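PDB 3LID: putative sensory box/GGDEF family protein from Vibrio parahaemolyticus, which probably makes cyclic di-GMP from two GTP molecules through its GGDEF domain, the present chain being its extracellular PDC-type sensor portion. Local coordinates for residues Tyr226-Gln237 with His246-Lys254. Numbering follows the deposited sequence.
Sequences YPDIWPRVVSEQ and HLIAFSSIK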
# COMPACT_ATOMS: atom_id res chain seq x y z
N TYR A 226 18.55 -11.66 8.41
CA TYR A 226 18.16 -13.03 8.75
C TYR A 226 18.39 -13.95 7.58
O TYR A 226 17.47 -14.54 7.01
CB TYR A 226 16.67 -13.09 9.20
CG TYR A 226 16.33 -12.14 10.31
CD1 TYR A 226 16.85 -12.30 11.61
CD2 TYR A 226 15.50 -11.07 10.09
CE1 TYR A 226 16.51 -11.45 12.65
CE2 TYR A 226 15.12 -10.24 11.15
CZ TYR A 226 15.65 -10.44 12.44
OH TYR A 226 15.31 -9.61 13.51
N PRO A 227 19.65 -14.17 7.23
CA PRO A 227 19.98 -14.90 6.02
C PRO A 227 19.44 -16.34 5.97
O PRO A 227 19.11 -16.83 4.91
CB PRO A 227 21.52 -14.89 5.98
CG PRO A 227 21.95 -14.24 7.25
CD PRO A 227 20.82 -13.62 7.96
N ASP A 228 19.33 -16.97 7.14
CA ASP A 228 18.83 -18.34 7.17
C ASP A 228 17.36 -18.42 7.27
O ASP A 228 16.83 -19.49 7.05
CB ASP A 228 19.47 -19.10 8.32
CG ASP A 228 20.90 -19.25 8.06
OD1 ASP A 228 21.17 -19.75 6.94
OD2 ASP A 228 21.73 -18.75 8.85
N ILE A 229 16.72 -17.30 7.61
CA ILE A 229 15.23 -17.28 7.71
C ILE A 229 14.60 -16.80 6.39
O ILE A 229 13.53 -17.29 6.00
CB ILE A 229 14.74 -16.50 8.93
CG1 ILE A 229 15.32 -17.09 10.27
CG2 ILE A 229 13.20 -16.42 8.97
CD1 ILE A 229 15.01 -16.29 11.40
N TRP A 230 15.32 -15.95 5.69
CA TRP A 230 14.85 -15.47 4.36
C TRP A 230 14.33 -16.50 3.38
O TRP A 230 13.25 -16.35 2.85
CB TRP A 230 15.86 -14.48 3.76
CG TRP A 230 15.53 -13.88 2.44
CD1 TRP A 230 16.28 -13.90 1.31
CD2 TRP A 230 14.41 -12.98 2.17
NE1 TRP A 230 15.67 -13.16 0.31
CE2 TRP A 230 14.56 -12.53 0.84
CE3 TRP A 230 13.30 -12.53 2.94
CZ2 TRP A 230 13.62 -11.69 0.19
CZ3 TRP A 230 12.37 -11.68 2.32
CH2 TRP A 230 12.55 -11.26 0.96
N PRO A 231 15.04 -17.63 3.15
CA PRO A 231 14.49 -18.64 2.28
C PRO A 231 13.11 -19.16 2.68
O PRO A 231 12.32 -19.54 1.82
CB PRO A 231 15.56 -19.82 2.37
CG PRO A 231 16.81 -19.07 2.65
CD PRO A 231 16.37 -18.05 3.73
N ARG A 232 12.83 -19.24 3.98
CA ARG A 232 11.55 -19.75 4.44
C ARG A 232 10.50 -18.69 4.03
O ARG A 232 9.40 -19.01 3.62
CB ARG A 232 11.58 -19.91 5.97
CG ARG A 232 12.81 -20.86 6.52
CD ARG A 232 12.58 -22.36 6.24
NE ARG A 232 13.77 -23.13 6.75
CZ ARG A 232 14.98 -23.17 6.17
NH1 ARG A 232 15.18 -22.56 5.02
NH2 ARG A 232 16.02 -23.81 6.75
N VAL A 233 10.87 -17.42 4.20
CA VAL A 233 9.88 -16.33 3.86
C VAL A 233 9.61 -16.37 2.37
O VAL A 233 8.45 -16.34 1.95
CB VAL A 233 10.50 -15.01 4.20
CG1 VAL A 233 9.55 -13.82 3.79
CG2 VAL A 233 10.59 -14.93 5.74
N VAL A 234 10.69 -16.49 1.57
CA VAL A 234 10.56 -16.47 0.10
C VAL A 234 9.75 -17.64 -0.42
O VAL A 234 9.11 -17.54 -1.47
CB VAL A 234 12.00 -16.39 -0.51
CG1 VAL A 234 12.03 -16.53 -2.03
CG2 VAL A 234 12.67 -15.11 0.02
N SER A 235 9.70 -18.74 0.33
CA SER A 235 8.86 -19.86 -0.05
C SER A 235 7.35 -19.50 -0.19
O SER A 235 6.60 -20.20 -0.82
CB SER A 235 9.02 -20.99 0.96
OG SER A 235 8.20 -20.86 2.09
N GLU A 236 6.98 -18.38 0.44
CA GLU A 236 5.57 -17.86 0.44
C GLU A 236 4.64 -18.75 1.27
O GLU A 236 3.45 -18.50 1.32
CB GLU A 236 5.03 -17.69 -0.96
CG GLU A 236 5.80 -16.67 -1.75
CD GLU A 236 5.29 -16.49 -3.14
OE1 GLU A 236 4.10 -16.66 -3.33
OE2 GLU A 236 6.07 -16.14 -4.02
N GLN A 237 5.19 -19.67 2.04
CA GLN A 237 4.39 -20.43 3.03
C GLN A 237 4.33 -19.73 4.34
O GLN A 237 5.19 -18.95 4.69
CB GLN A 237 5.00 -21.82 3.27
CG GLN A 237 5.24 -22.48 1.99
CD GLN A 237 4.09 -22.32 0.96
OE1 GLN A 237 4.23 -21.64 -0.07
NE2 GLN A 237 2.96 -22.98 1.23
N HIS A 246 15.76 -14.09 18.05
CA HIS A 246 14.52 -13.54 17.50
C HIS A 246 13.65 -14.71 17.09
O HIS A 246 14.12 -15.69 16.47
CB HIS A 246 14.83 -12.65 16.26
CG HIS A 246 15.21 -11.25 16.62
ND1 HIS A 246 16.47 -10.90 17.08
CD2 HIS A 246 14.48 -10.11 16.64
CE1 HIS A 246 16.49 -9.62 17.38
NE2 HIS A 246 15.29 -9.12 17.15
N LEU A 247 12.36 -14.56 17.35
CA LEU A 247 11.34 -15.42 16.76
C LEU A 247 10.74 -14.62 15.60
O LEU A 247 10.37 -13.47 15.81
CB LEU A 247 10.22 -15.60 17.75
CG LEU A 247 8.97 -16.22 17.12
CD1 LEU A 247 9.20 -17.66 16.54
CD2 LEU A 247 7.81 -16.19 18.15
N ILE A 248 10.75 -15.18 14.41
CA ILE A 248 10.13 -14.48 13.27
C ILE A 248 9.03 -15.43 12.77
O ILE A 248 9.29 -16.61 12.40
CB ILE A 248 11.13 -14.29 12.16
CG1 ILE A 248 12.28 -13.40 12.66
CG2 ILE A 248 10.44 -13.59 10.95
CD1 ILE A 248 13.27 -13.31 11.68
N ALA A 249 7.79 -14.90 12.73
CA ALA A 249 6.71 -15.59 12.11
C ALA A 249 6.41 -14.84 10.79
O ALA A 249 6.58 -13.62 10.75
CB ALA A 249 5.47 -15.59 13.00
N PHE A 250 6.12 -15.60 9.75
CA PHE A 250 6.03 -14.99 8.41
C PHE A 250 4.92 -15.62 7.61
O PHE A 250 4.50 -16.80 7.80
CB PHE A 250 7.38 -15.16 7.67
CG PHE A 250 7.93 -16.62 7.73
CD1 PHE A 250 7.53 -17.59 6.82
CD2 PHE A 250 8.85 -16.97 8.75
CE1 PHE A 250 8.02 -18.93 6.92
CE2 PHE A 250 9.34 -18.28 8.84
CZ PHE A 250 8.92 -19.23 7.95
N SER A 251 4.38 -14.82 6.68
CA SER A 251 3.42 -15.34 5.76
C SER A 251 3.58 -14.45 4.52
O SER A 251 4.32 -13.45 4.55
CB SER A 251 1.98 -15.28 6.29
OG SER A 251 1.65 -13.90 6.46
N SER A 252 2.89 -14.80 3.46
CA SER A 252 2.96 -14.03 2.18
C SER A 252 1.58 -13.79 1.60
O SER A 252 0.72 -14.71 1.65
CB SER A 252 3.88 -14.70 1.16
OG SER A 252 5.18 -14.83 1.71
N ILE A 253 1.39 -12.59 1.00
CA ILE A 253 0.13 -12.41 0.24
C ILE A 253 0.50 -11.82 -1.05
O ILE A 253 1.70 -11.45 -1.26
CB ILE A 253 -0.81 -11.43 0.91
CG1 ILE A 253 -0.14 -10.09 1.06
CG2 ILE A 253 -1.29 -12.07 2.27
CD1 ILE A 253 -1.11 -8.97 1.79
N LYS A 254 -0.50 -11.79 -1.96
CA LYS A 254 -0.27 -11.05 -3.19
C LYS A 254 -1.26 -9.89 -3.15
O LYS A 254 -2.45 -10.14 -3.12
CB LYS A 254 -0.45 -11.92 -4.42
CG LYS A 254 0.81 -12.83 -4.55
CD LYS A 254 0.79 -13.63 -5.83
CE LYS A 254 1.89 -14.70 -5.89
NZ LYS A 254 3.16 -14.14 -5.40
O HOH W 1 6.02 -16.66 3.53
O HOH W 2 1.87 -17.50 3.38
O HOH W 3 5.46 -15.79 -6.57
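The terminal methyl of Ile248 sits squarely over one face of the Tyr226 ring, CD1 lying 3.4 Å from the ring centroid and 8° off its normal, a CH-pi contact. It also presses on Ile229, whose CD1 comes to 3.5 Å from CD1 of Ile248, closer than carbons usually pack. Both isoleucines hold CG1 beside the backbone N and run on extended, which brings the two delta methyls together. Isoleucine's delta methyl reaches out far enough to lie on a flat face, and tyrosine offers such a face while leaving its hydroxyl to polar partners: OH stands over one face of the His246 ring and hydrogen-bonds to Asp266 OD2.

Farther along, Phe250 holds CG between the backbone N and the carbonyl carbon (chi1 48°), which turns the ring toward the helix. Val233 CG2 touches its CG at 3.7 Å, Arg232 offers the aliphatic CB, and Gln237 O lies at the ring edge. Ser252, small and polar, fits close against Glu236, its OG 3.3 Å from Glu236 CA; that OG bonds to His262 and donates to a water that in turn reaches Val233 O and Gln237 O. Beyond, Glu236 and Lys254 form a salt bridge whose hydrogen bond is weak, OE1 to NZ 3.4 Å, while another water links Glu236 OE2 to Lys254 NZ.

The short helix 230-234 thus crosses strand 246-254 at 30° on one face of the antiparallel sheet, with Phe222 of helix 222-225 extending the apolar layer. The strand runs between 239-242 and 260-268, while Leu247, Ala249 and Ser251 meet the long helix 9-45 in this Cache-family sensor domain.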